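Local coordinates for protein Lmaj004091aaa (Leishmania major, PDB 1XTP) that probably methylates the N-terminal amino group of proteins that begin with an X-Pro-Lys sequence, with S-adenosyl-L-methionine as methyl donor, at residues E32-E37 / K47-K52; L171-F176 / K222-E227; R216-Y221 / P247-A252; N110-T113 / T118-L121. One frame throughout, in Å; residues are numbered along the deposited sequence.

Interaction 1: E32-E37 / K47-K52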
loop_
_atom_site.group_PDB
_atom_site.type_symbol
_atom_site.label_atom_id
_atom_site.label_comp_id
_atom_site.label_asym_id
_atom_site.label_seq_id
_atom_site.Cartn_x
_atom_site.Cartn_y
_atom_site.Cartn_z
ATOM N N GLU A 32 -17.770 7.535 11.390
ATOM C CA GLU A 32 -19.019 6.813 11.271
ATOM C C GLU A 32 -18.812 5.457 10.553
ATOM O O GLU A 32 -19.368 4.446 10.949
ATOM C CB GLU A 32 -20.017 7.687 10.498
ATOM C CG GLU A 32 -21.439 7.169 10.504
ATOM C CD GLU A 32 -22.304 7.739 9.391
ATOM O OE1 GLU A 32 -21.864 8.644 8.659
ATOM O OE2 GLU A 32 -23.445 7.255 9.239
HETATM N N MSE A 33 -18.014 5.452 9.492
HETATM C CA MSE A 33 -17.763 4.235 8.718
HETATM C C MSE A 33 -17.005 3.171 9.493
HETATM O O MSE A 33 -17.394 2.005 9.484
HETATM C CB MSE A 33 -17.004 4.582 7.445
HETATM C CG MSE A 33 -16.721 3.409 6.545
HETATM SE SE MSE A 33 -14.997 2.596 6.918
HETATM C CE MSE A 33 -13.914 4.096 6.315
ATOM N N TRP A 34 -15.912 3.546 10.153
ATOM C CA TRP A 34 -15.160 2.565 10.952
ATOM C C TRP A 34 -16.010 1.960 12.078
ATOM O O TRP A 34 -15.784 0.813 12.447
ATOM C CB TRP A 34 -13.874 3.164 11.556
ATOM C CG TRP A 34 -12.849 3.596 10.543
ATOM C CD1 TRP A 34 -12.310 4.845 10.419
ATOM C CD2 TRP A 34 -12.265 2.802 9.493
ATOM N NE1 TRP A 34 -11.417 4.884 9.367
ATOM C CE2 TRP A 34 -11.376 3.645 8.777
ATOM C CE3 TRP A 34 -12.427 1.476 9.068
ATOM C CZ2 TRP A 34 -10.634 3.196 7.689
ATOM C CZ3 TRP A 34 -11.691 1.026 7.971
ATOM C CH2 TRP A 34 -10.812 1.886 7.293
ATOM N N LYS A 35 -16.964 2.718 12.631
ATOM C CA LYS A 35 -17.883 2.156 13.619
ATOM C C LYS A 35 -18.767 1.094 12.977
ATOM O O LYS A 35 -19.125 0.121 13.624
ATOM C CB LYS A 35 -18.733 3.248 14.286
ATOM C CG LYS A 35 -18.001 3.986 15.394
ATOM C CD LYS A 35 -18.692 5.286 15.808
ATOM C CE LYS A 35 -19.895 5.058 16.705
ATOM N NZ LYS A 35 -20.504 6.370 17.116
ATOM N N ALA A 36 -19.097 1.266 11.695
ATOM C CA ALA A 36 -19.905 0.276 10.964
ATOM C C ALA A 36 -19.082 -0.938 10.529
ATOM O O ALA A 36 -19.544 -2.081 10.597
ATOM C CB ALA A 36 -20.569 0.924 9.738
ATOM N N GLU A 37 -17.862 -0.692 10.085
ATOM C CA GLU A 37 -17.076 -1.720 9.442
ATOM C C GLU A 37 -16.176 -2.531 10.379
ATOM O O GLU A 37 -15.719 -3.604 9.982
ATOM C CB GLU A 37 -16.203 -1.079 8.345
ATOM C CG GLU A 37 -16.981 -0.630 7.133
ATOM C CD GLU A 37 -17.472 -1.789 6.257
ATOM O OE1 GLU A 37 -16.747 -2.809 6.116
ATOM O OE2 GLU A 37 -18.582 -1.671 5.694
ATOM N N LYS A 47 -16.949 -12.000 8.568
ATOM C CA LYS A 47 -17.452 -10.808 9.239
ATOM C C LYS A 47 -16.401 -9.751 9.518
ATOM O O LYS A 47 -16.738 -8.637 9.906
ATOM C CB LYS A 47 -18.091 -11.220 10.555
ATOM C CG LYS A 47 -19.273 -12.161 10.378
ATOM C CD LYS A 47 -20.034 -12.317 11.670
ATOM C CE LYS A 47 -21.051 -13.455 11.586
ATOM N NZ LYS A 47 -21.865 -13.523 12.837
ATOM N N GLY A 48 -15.134 -10.095 9.322
ATOM C CA GLY A 48 -14.043 -9.291 9.808
ATOM C C GLY A 48 -13.473 -8.433 8.699
ATOM O O GLY A 48 -13.262 -8.917 7.596
ATOM N N TRP A 49 -13.234 -7.162 9.002
ATOM C CA TRP A 49 -12.638 -6.215 8.047
ATOM C C TRP A 49 -11.388 -6.788 7.373
ATOM O O TRP A 49 -11.272 -6.797 6.140
ATOM C CB TRP A 49 -12.297 -4.927 8.771
ATOM C CG TRP A 49 -11.429 -4.038 8.001
ATOM C CD1 TRP A 49 -10.084 -3.913 8.122
ATOM C CD2 TRP A 49 -11.831 -3.154 6.959
ATOM N NE1 TRP A 49 -9.609 -3.019 7.209
ATOM C CE2 TRP A 49 -10.659 -2.531 6.474
ATOM C CE3 TRP A 49 -13.065 -2.853 6.353
ATOM C CZ2 TRP A 49 -10.681 -1.606 5.442
ATOM C CZ3 TRP A 49 -13.091 -1.929 5.314
ATOM C CH2 TRP A 49 -11.907 -1.313 4.869
ATOM N N TYR A 50 -10.451 -7.264 8.197
ATOM C CA TYR A 50 -9.237 -7.900 7.701
ATOM C C TYR A 50 -9.485 -9.308 7.201
ATOM O O TYR A 50 -8.985 -9.670 6.139
ATOM C CB TYR A 50 -8.142 -7.934 8.784
ATOM C CG TYR A 50 -7.531 -6.606 9.059
ATOM C CD1 TYR A 50 -6.783 -5.943 8.078
ATOM C CD2 TYR A 50 -7.671 -6.001 10.296
ATOM C CE1 TYR A 50 -6.222 -4.711 8.334
ATOM C CE2 TYR A 50 -7.113 -4.774 10.563
ATOM C CZ TYR A 50 -6.388 -4.127 9.571
ATOM O OH TYR A 50 -5.822 -2.911 9.828
ATOM N N GLY A 51 -10.265 -10.094 7.960
ATOM C CA GLY A 51 -10.515 -11.473 7.612
ATOM C C GLY A 51 -11.155 -11.674 6.251
ATOM O O GLY A 51 -10.834 -12.613 5.525
ATOM N N LYS A 52 -12.097 -10.810 5.921
ATOM C CA LYS A 52 -12.779 -10.882 4.629
ATOM C C LYS A 52 -11.823 -10.631 3.453
ATOM O O LYS A 52 -12.002 -11.172 2.355
ATOM C CB LYS A 52 -13.902 -9.850 4.598
ATOM C CG LYS A 52 -15.070 -10.185 5.489
ATOM C CD LYS A 52 -16.135 -9.130 5.384
ATOM C CE LYS A 52 -15.960 -8.023 6.421
ATOM N NZ LYS A 52 -17.110 -7.061 6.372
HETATM O O HOH W 1 -14.897 -5.990 11.253
HETATM O O HOH W 2 -16.003 -5.105 7.813
#

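Interaction 2: L171-F176 / K222-E227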
loop_
_atom_site.group_PDB
_atom_site.type_symbol
_atom_site.label_atom_id
_atom_site.label_comp_id
_atom_site.label_asym_id
_atom_site.label_seq_id
_atom_site.Cartn_x
_atom_site.Cartn_y
_atom_site.Cartn_z
ATOM N N LEU A 171 -5.684 -1.717 5.115
ATOM C CA LEU A 171 -5.490 -1.239 6.469
ATOM C C LEU A 171 -6.628 -0.342 6.943
ATOM O O LEU A 171 -7.100 0.505 6.190
ATOM C CB LEU A 171 -4.166 -0.469 6.594
ATOM C CG LEU A 171 -2.858 -1.236 6.399
ATOM C CD1 LEU A 171 -1.682 -0.269 6.179
ATOM C CD2 LEU A 171 -2.573 -2.176 7.591
ATOM N N THR A 172 -7.049 -0.509 8.202
ATOM C CA THR A 172 -7.887 0.520 8.835
ATOM C C THR A 172 -7.060 1.784 8.945
ATOM O O THR A 172 -5.842 1.734 8.852
ATOM C CB THR A 172 -8.347 0.142 10.221
ATOM O OG1 THR A 172 -7.235 0.129 11.132
ATOM C CG2 THR A 172 -9.023 -1.222 10.201
ATOM N N ASP A 173 -7.695 2.924 9.169
ATOM C CA ASP A 173 -6.933 4.161 9.309
ATOM C C ASP A 173 -6.026 4.125 10.532
ATOM O O ASP A 173 -4.901 4.651 10.486
ATOM C CB ASP A 173 -7.859 5.374 9.429
ATOM C CG ASP A 173 -8.418 5.834 8.099
ATOM O OD1 ASP A 173 -8.039 5.298 7.042
ATOM O OD2 ASP A 173 -9.269 6.739 8.129
ATOM N N ALA A 174 -6.547 3.579 11.634
ATOM C CA ALA A 174 -5.774 3.415 12.848
ATOM C C ALA A 174 -4.505 2.620 12.585
ATOM O O ALA A 174 -3.436 2.996 13.060
ATOM C CB ALA A 174 -6.615 2.712 13.944
ATOM N N ASP A 175 -4.625 1.514 11.840
ATOM C CA ASP A 175 -3.487 0.637 11.570
ATOM C C ASP A 175 -2.556 1.208 10.500
ATOM O O ASP A 175 -1.371 0.918 10.525
ATOM C CB ASP A 175 -3.957 -0.762 11.195
ATOM C CG ASP A 175 -4.515 -1.525 12.393
ATOM O OD1 ASP A 175 -4.275 -1.095 13.541
ATOM O OD2 ASP A 175 -5.190 -2.550 12.195
ATOM N N PHE A 176 -3.116 2.010 9.595
ATOM C CA PHE A 176 -2.377 2.775 8.570
ATOM C C PHE A 176 -1.453 3.725 9.313
ATOM O O PHE A 176 -0.242 3.721 9.102
ATOM C CB PHE A 176 -3.377 3.545 7.685
ATOM C CG PHE A 176 -2.763 4.283 6.494
ATOM C CD1 PHE A 176 -1.920 5.386 6.676
ATOM C CD2 PHE A 176 -3.071 3.896 5.189
ATOM C CE1 PHE A 176 -1.373 6.063 5.595
ATOM C CE2 PHE A 176 -2.542 4.607 4.074
ATOM C CZ PHE A 176 -1.690 5.666 4.280
ATOM N N LYS A 222 -2.917 12.293 3.549
ATOM C CA LYS A 222 -2.073 13.309 4.176
ATOM C C LYS A 222 -2.465 13.558 5.625
ATOM O O LYS A 222 -1.602 13.830 6.480
ATOM C CB LYS A 222 -2.116 14.594 3.341
ATOM C CG LYS A 222 -1.235 14.473 2.107
ATOM C CD LYS A 222 -1.554 15.482 1.056
ATOM C CE LYS A 222 -0.398 15.569 0.056
ATOM N NZ LYS A 222 -0.697 16.407 -1.128
ATOM N N ARG A 223 -3.766 13.458 5.897
ATOM C CA ARG A 223 -4.256 13.451 7.267
ATOM C C ARG A 223 -3.579 12.308 8.014
ATOM O O ARG A 223 -3.037 12.502 9.105
ATOM C CB ARG A 223 -5.774 13.299 7.293
ATOM C CG ARG A 223 -6.408 13.566 8.646
ATOM C CD ARG A 223 -7.946 13.635 8.573
ATOM N NE ARG A 223 -8.422 14.843 7.883
ATOM C CZ ARG A 223 -9.691 15.242 7.830
ATOM N NH1 ARG A 223 -10.645 14.535 8.413
ATOM N NH2 ARG A 223 -9.993 16.356 7.184
ATOM N N LEU A 224 -3.559 11.125 7.392
ATOM C CA LEU A 224 -2.953 9.947 8.016
ATOM C C LEU A 224 -1.429 10.112 8.130
ATOM O O LEU A 224 -0.863 9.749 9.146
ATOM C CB LEU A 224 -3.333 8.652 7.270
ATOM C CG LEU A 224 -4.830 8.367 7.114
ATOM C CD1 LEU A 224 -5.107 7.244 6.125
ATOM C CD2 LEU A 224 -5.448 8.048 8.471
ATOM N N PHE A 225 -0.766 10.673 7.116
ATOM C CA PHE A 225 0.673 10.905 7.214
ATOM C C PHE A 225 1.005 11.835 8.371
ATOM O O PHE A 225 1.974 11.626 9.082
ATOM C CB PHE A 225 1.259 11.553 5.952
ATOM C CG PHE A 225 1.075 10.756 4.702
ATOM C CD1 PHE A 225 1.026 9.370 4.724
ATOM C CD2 PHE A 225 0.992 11.409 3.480
ATOM C CE1 PHE A 225 0.848 8.647 3.518
ATOM C CE2 PHE A 225 0.833 10.705 2.296
ATOM C CZ PHE A 225 0.748 9.326 2.322
ATOM N N ASN A 226 0.221 12.895 8.513
ATOM C CA ASN A 226 0.457 13.856 9.574
ATOM C C ASN A 226 0.337 13.177 10.939
ATOM O O ASN A 226 1.192 13.329 11.801
ATOM C CB ASN A 226 -0.520 15.019 9.459
ATOM C CG ASN A 226 -0.289 16.067 10.530
ATOM O OD1 ASN A 226 -1.069 16.176 11.475
ATOM N ND2 ASN A 226 0.808 16.819 10.408
ATOM N N GLU A 227 -0.718 12.391 11.109
ATOM C CA GLU A 227 -0.930 11.665 12.349
ATOM C C GLU A 227 0.194 10.661 12.653
ATOM O O GLU A 227 0.566 10.463 13.806
ATOM C CB GLU A 227 -2.283 10.973 12.286
ATOM C CG GLU A 227 -2.784 10.547 13.621
ATOM C CD GLU A 227 -4.110 9.804 13.558
ATOM O OE1 GLU A 227 -4.791 9.843 12.495
ATOM O OE2 GLU A 227 -4.445 9.189 14.597
#

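Interaction 3: R216-Y221 / P247-A252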
loop_
_atom_site.group_PDB
_atom_site.type_symbol
_atom_site.label_atom_id
_atom_site.label_comp_id
_atom_site.label_asym_id
_atom_site.label_seq_id
_atom_site.Cartn_x
_atom_site.Cartn_y
_atom_site.Cartn_z
ATOM N N ARG A 216 -8.881 5.983 -0.746
ATOM C CA ARG A 216 -8.924 7.233 -0.030
ATOM C C ARG A 216 -8.444 8.356 -0.942
ATOM O O ARG A 216 -7.787 8.104 -1.957
ATOM C CB ARG A 216 -8.003 7.163 1.182
ATOM C CG ARG A 216 -8.277 6.035 2.158
ATOM C CD ARG A 216 -7.196 6.085 3.264
ATOM N NE ARG A 216 -7.378 5.157 4.389
ATOM C CZ ARG A 216 -6.835 3.939 4.476
ATOM N NH1 ARG A 216 -6.138 3.413 3.475
ATOM N NH2 ARG A 216 -7.036 3.209 5.551
ATOM N N SER A 217 -8.769 9.593 -0.562
ATOM C CA SER A 217 -8.293 10.783 -1.271
ATOM C C SER A 217 -6.894 11.182 -0.803
ATOM O O SER A 217 -6.447 10.809 0.289
ATOM C CB SER A 217 -9.239 11.951 -1.032
ATOM O OG SER A 217 -9.266 12.284 0.352
ATOM N N ASP A 218 -6.216 11.961 -1.638
ATOM C CA ASP A 218 -4.940 12.561 -1.271
ATOM C C ASP A 218 -4.969 13.289 0.092
ATOM O O ASP A 218 -4.021 13.207 0.873
ATOM C CB ASP A 218 -4.526 13.577 -2.355
ATOM C CG ASP A 218 -3.219 14.219 -2.043
ATOM O OD1 ASP A 218 -2.218 13.487 -2.072
ATOM O OD2 ASP A 218 -3.186 15.425 -1.740
ATOM N N ILE A 219 -6.036 14.045 0.336
ATOM C CA ILE A 219 -6.219 14.769 1.603
ATOM C C ILE A 219 -6.370 13.784 2.766
ATOM O O ILE A 219 -5.834 14.000 3.848
ATOM C CB ILE A 219 -7.424 15.744 1.493
ATOM C CG1 ILE A 219 -6.955 16.988 0.748
ATOM C CG2 ILE A 219 -7.984 16.159 2.865
ATOM C CD1 ILE A 219 -8.014 18.030 0.561
ATOM N N HIS A 220 -7.065 12.682 2.506
ATOM C CA HIS A 220 -7.231 11.602 3.492
ATOM C C HIS A 220 -5.864 10.969 3.812
ATOM O O HIS A 220 -5.500 10.858 4.979
ATOM C CB HIS A 220 -8.236 10.585 2.948
ATOM C CG HIS A 220 -8.743 9.600 3.952
ATOM N ND1 HIS A 220 -9.882 8.855 3.733
ATOM C CD2 HIS A 220 -8.260 9.208 5.158
ATOM C CE1 HIS A 220 -10.085 8.058 4.769
ATOM N NE2 HIS A 220 -9.118 8.257 5.650
ATOM N N TYR A 221 -5.094 10.593 2.793
ATOM C CA TYR A 221 -3.713 10.074 3.006
ATOM C C TYR A 221 -2.832 11.011 3.856
ATOM O O TYR A 221 -2.103 10.580 4.751
ATOM C CB TYR A 221 -2.995 9.806 1.659
ATOM C CG TYR A 221 -3.589 8.664 0.879
ATOM C CD1 TYR A 221 -3.750 7.403 1.470
ATOM C CD2 TYR A 221 -4.030 8.835 -0.431
ATOM C CE1 TYR A 221 -4.315 6.353 0.768
ATOM C CE2 TYR A 221 -4.605 7.782 -1.146
ATOM C CZ TYR A 221 -4.750 6.538 -0.538
ATOM O OH TYR A 221 -5.307 5.466 -1.221
ATOM N N PRO A 247 -6.769 7.412 -10.642
ATOM C CA PRO A 247 -5.394 7.884 -10.680
ATOM C C PRO A 247 -4.501 7.123 -9.682
ATOM O O PRO A 247 -4.949 6.712 -8.601
ATOM C CB PRO A 247 -5.521 9.358 -10.283
ATOM C CG PRO A 247 -6.902 9.725 -10.728
ATOM C CD PRO A 247 -7.731 8.516 -10.483
ATOM N N LEU A 248 -3.244 6.955 -10.055
ATOM C CA LEU A 248 -2.288 6.250 -9.229
ATOM C C LEU A 248 -1.213 7.231 -8.771
ATOM O O LEU A 248 -0.435 7.729 -9.588
ATOM C CB LEU A 248 -1.703 5.119 -10.063
ATOM C CG LEU A 248 -0.741 4.127 -9.435
ATOM C CD1 LEU A 248 -1.413 3.387 -8.318
ATOM C CD2 LEU A 248 -0.288 3.171 -10.533
ATOM N N LYS A 249 -1.175 7.515 -7.474
ATOM C CA LYS A 249 -0.204 8.461 -6.933
ATOM C C LYS A 249 0.949 7.784 -6.159
ATOM O O LYS A 249 0.764 6.847 -5.383
ATOM C CB LYS A 249 -0.896 9.505 -6.037
ATOM C CG LYS A 249 -0.200 10.855 -6.065
ATOM C CD LYS A 249 -0.928 11.950 -5.289
ATOM C CE LYS A 249 -0.054 13.199 -5.132
ATOM N NZ LYS A 249 -0.462 14.058 -3.970
HETATM N N MSE A 250 2.142 8.293 -6.381
HETATM C CA MSE A 250 3.320 7.894 -5.628
HETATM C C MSE A 250 3.706 8.976 -4.635
HETATM O O MSE A 250 3.688 10.157 -4.964
HETATM C CB MSE A 250 4.477 7.693 -6.590
HETATM C CG MSE A 250 4.305 6.502 -7.485
HETATM SE SE MSE A 250 5.549 6.527 -8.972
HETATM C CE MSE A 250 4.521 7.697 -10.187
ATOM N N TYR A 251 4.071 8.549 -3.429
ATOM C CA TYR A 251 4.616 9.402 -2.398
ATOM C C TYR A 251 5.940 8.838 -1.897
ATOM O O TYR A 251 6.043 7.642 -1.629
ATOM C CB TYR A 251 3.688 9.454 -1.190
ATOM C CG TYR A 251 2.267 9.872 -1.453
ATOM C CD1 TYR A 251 1.291 8.921 -1.736
ATOM C CD2 TYR A 251 1.878 11.210 -1.356
ATOM C CE1 TYR A 251 -0.017 9.282 -1.954
ATOM C CE2 TYR A 251 0.547 11.587 -1.562
ATOM C CZ TYR A 251 -0.386 10.611 -1.857
ATOM O OH TYR A 251 -1.694 10.942 -2.075
ATOM N N ALA A 252 6.943 9.700 -1.763
ATOM C CA ALA A 252 8.180 9.348 -1.056
ATOM C C ALA A 252 8.120 9.992 0.316
ATOM O O ALA A 252 8.021 11.208 0.408
ATOM C CB ALA A 252 9.368 9.835 -1.787
#

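Interaction 4: N110-T113 / T118-L121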
loop_
_atom_site.group_PDB
_atom_site.type_symbol
_atom_site.label_atom_id
_atom_site.label_comp_id
_atom_site.label_asym_id
_atom_site.label_seq_id
_atom_site.Cartn_x
_atom_site.Cartn_y
_atom_site.Cartn_z
ATOM N N ASN A 110 10.702 -7.294 -10.716
ATOM C CA ASN A 110 10.863 -6.418 -11.870
ATOM C C ASN A 110 11.481 -5.062 -11.544
ATOM O O ASN A 110 11.819 -4.326 -12.449
ATOM C CB ASN A 110 9.502 -6.197 -12.544
ATOM C CG ASN A 110 8.913 -7.483 -13.085
ATOM O OD1 ASN A 110 9.279 -7.933 -14.175
ATOM N ND2 ASN A 110 8.023 -8.108 -12.303
ATOM N N LEU A 111 11.612 -4.717 -10.270
ATOM C CA LEU A 111 12.192 -3.420 -9.932
ATOM C C LEU A 111 13.250 -3.505 -8.856
ATOM O O LEU A 111 14.366 -3.058 -9.055
ATOM C CB LEU A 111 11.102 -2.419 -9.517
ATOM C CG LEU A 111 11.553 -0.962 -9.290
ATOM C CD1 LEU A 111 12.479 -0.420 -10.395
ATOM C CD2 LEU A 111 10.356 -0.074 -9.140
ATOM N N LEU A 112 12.907 -4.072 -7.710
ATOM C CA LEU A 112 13.763 -3.930 -6.554
ATOM C C LEU A 112 15.042 -4.735 -6.701
ATOM O O LEU A 112 16.119 -4.271 -6.266
ATOM C CB LEU A 112 13.005 -4.265 -5.267
ATOM C CG LEU A 112 11.702 -3.478 -5.068
ATOM C CD1 LEU A 112 10.943 -4.011 -3.852
ATOM C CD2 LEU A 112 11.957 -1.979 -4.948
ATOM N N THR A 113 14.960 -5.900 -7.352
ATOM C CA THR A 113 16.151 -6.729 -7.561
ATOM C C THR A 113 17.174 -6.070 -8.517
ATOM O O THR A 113 18.351 -6.467 -8.551
ATOM C CB THR A 113 15.809 -8.162 -8.047
ATOM O OG1 THR A 113 14.931 -8.098 -9.172
ATOM C CG2 THR A 113 15.139 -8.976 -6.947
ATOM N N THR A 118 19.703 -6.323 -1.466
ATOM C CA THR A 118 18.840 -7.366 -0.910
ATOM C C THR A 118 17.433 -6.821 -0.757
ATOM O O THR A 118 17.257 -5.684 -0.343
ATOM C CB THR A 118 19.335 -7.799 0.463
ATOM O OG1 THR A 118 20.739 -8.064 0.394
ATOM C CG2 THR A 118 18.580 -9.047 0.960
ATOM N N THR A 119 16.435 -7.624 -1.111
ATOM C CA THR A 119 15.039 -7.270 -0.908
ATOM C C THR A 119 14.321 -8.339 -0.069
ATOM O O THR A 119 14.393 -9.508 -0.398
ATOM C CB THR A 119 14.333 -7.107 -2.264
ATOM O OG1 THR A 119 15.006 -6.101 -3.026
ATOM C CG2 THR A 119 12.876 -6.694 -2.087
ATOM N N ASP A 120 13.649 -7.916 1.007
ATOM C CA ASP A 120 12.772 -8.780 1.796
ATOM C C ASP A 120 11.317 -8.608 1.343
ATOM O O ASP A 120 10.952 -7.565 0.812
ATOM C CB ASP A 120 12.830 -8.402 3.267
ATOM C CG ASP A 120 14.170 -8.609 3.874
ATOM O OD1 ASP A 120 14.975 -9.412 3.361
ATOM O OD2 ASP A 120 14.405 -7.988 4.930
ATOM N N LEU A 121 10.493 -9.623 1.596
ATOM C CA LEU A 121 9.076 -9.656 1.173
ATOM C C LEU A 121 8.168 -9.865 2.382
ATOM O O LEU A 121 8.490 -10.669 3.253
ATOM C CB LEU A 121 8.840 -10.818 0.216
ATOM C CG LEU A 121 9.201 -10.572 -1.247
ATOM C CD1 LEU A 121 10.681 -10.729 -1.463
ATOM C CD2 LEU A 121 8.413 -11.521 -2.156
#

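Interaction 1: E32-E37 / K47-K52
Trp34 sets the outer edge of its six-membered ring over one face of the Trp49 indole, near the rim, with Trp34 CZ3 3.8 Å from Trp49 CZ2. The planes stand at 84° and the six-membered centroids lie 5.2 Å apart, a T-shaped (edge-to-face) pair. CE of selenomethionine Met33 sits over the centre of one face of the Trp34 ring. Trp49 CG lies opposite its own backbone N (chi1 167°), and the indole reaches back to Glu37, whose OE1 meets the ring at its edge, 3.7 Å from Trp49 CE3. Glu37 OE1 and Lys52 NZ carry opposite charges but stay 4.3 Å apart, too far for a salt bridge. One water spans the gap: it donates to Glu37 O and Glu37 OE1 and accepts from Lys52 NZ at 2.7 Å. A second water accepts from Trp49 N and lies 2.8 Å from Glu37 O, to which it can donate. Lys209 forms a salt bridge with Glu37 OE2, while Trp34 NE1 bonds to Asp173 OD2 and Trp49 NE1 to the backbone O of Tyr170. Helix 30-37 touches strands 26-27, 205-208 and 213-215 through Met33, Trp34 and Glu37, and meets the start of helix 49-58 through this contact.

Interaction 2: L171-F176 / K222-E227
Phe176, with its ring swung opposite the backbone N (chi1 -175°), meets Leu224, whose CG is opposite its carbonyl carbon (chi1 -56°); these two rotations bring the ring of one helix under the branched end of the other. Leu224 CD1 stands over the centre of the Phe176 face, 3.7 Å from the centroid and 11° off the ring normal, a well-centred CH-pi contact. Leu224 CB lies above the rim of the same face, 3.6 Å from Phe176 CD1. The edge of Phe176 is taken by Phe225, with Phe176 CZ and Phe225 CE1 4.0 Å apart. Leu224 CD2, the other branch, lies 3.7 Å from Asp173 CB, and Leu224 CD1 also reaches Asp173 OD1 at 3.6 Å.

Thr172 is the N-cap of helix 173-186, its OG1 accepting from Asp175 N at 3.0 Å, which fixes the first turn that presents Asp173 and Phe176. Helix 218-228 packs here against the beginning of that helix, and Phe180 stacks on Phe176 farther along. Asp173 has its polar partners beyond the contact, OD1 in a salt bridge with Arg216 and OD2 bonded to His220 and Trp34. No hydrogen bond joins the segments: leucine and rings pack on one another, and the Asp173 carboxylate gives Leu224 van der Waals contact, while the charge of that carboxylate is probably balanced in part by Arg216.

Interaction 3: R216-Y221 / P247-A252
Asp218 OD1 is gripped by two donors, Tyr251 OH and Lys249 NZ, each 2.6 Å away. Both come from strand 248-253, a strand running antiparallel to its neighbours in the seven-stranded sheet of this Rossmann-like methyltransferase fold, and Asp218 lies in the first turn of helix 218-228 on one face of that sheet. Tyr251 uses the anti lone pair of OD1, the one away from OD2, and the carboxylate is nearly coplanar with the phenol ring, the planes 7° apart. Lys249 instead approaches from above the carboxylate plane, 57° out of it, and the bond is part of a salt bridge. The two donors thus use different directions around one oxygen. Asp218 reaches them with CG opposite its backbone N (chi1 -180°), while the lysine chain runs extended beyond CG. Second partners complete the network: Glu235 pairs with Lys249 NZ, and Lys222 with Asp218 OD2. This gathering of opposite charges probably stabilises the ionised forms of both Asp218 and Lys249. At the helix start, Ser217 is the N-cap, its OG accepting from His220 N at 3.1 Å. One turn on, Tyr221 crosses Tyr251 at about a right angle, Tyr221 CD2 lying 3.5 Å from Tyr251 OH.

Interaction 4: N110-T113 / T118-L121
Van der Waals packing joins Leu112 to Thr119, and it comes in two pieces. The methyl branch of Thr119 makes the apolar one: Thr119 CG2 is 3.7 Å from Leu112 CD1 and 4.0 Å from Leu112 CB. The hydroxyl makes the other, with Thr119 OG1 3.5 Å from Leu112 CB. The two side chains cross at about a right angle, both set toward the opposing backbone. Thr119 places its hydroxyl beside the backbone N (chi1 -58°) and its methyl beside the carbonyl carbon, which spreads the two branches along the leucine.

Polar bonds lie to the sides of this packing. Thr113 OG1 bonds to the backbone oxygen of Thr108 within its own helix. On the strand, the backbone of Thr119 pairs with Pro140 and Gly142, and Asp120 takes Arg96 in a salt bridge.

In the fold, this is the return of a beta-alpha-beta crossover, strand 96-100, helix 106-115 and strand 118-123, in the Rossmann-like sheet. Helix 106-115 widens to a pi-type turn at 110-112 just where Leu112 meets the strand. With no hydrogen bond across it, the contact between these segments rests on van der Waals packing, chiefly Leu112 against the methyl and hydroxyl of Thr119.

Overall arrangement
Interactions 2, 3 and 4 are buried, whereas interaction 1 is partly buried, lies farther from the chain's centre and uses waters to span its gap. Interactions 2 and 3 share helix 218-228, one meeting a neighbouring helix mainly through apolar groups, the other meeting the sheet through a charged cluster. Arg216 of interaction 3 bonds to Asp173 and Leu171 of interaction 2, and interaction 1 joins the same group through Trp34 to Asp173 and Tyr50 to Asp175. Interaction 4 stands apart, its centre about 32 Å from that of interaction 1 and across the chain's centre; it reaches the same sheet as interaction 3 but packs without charges.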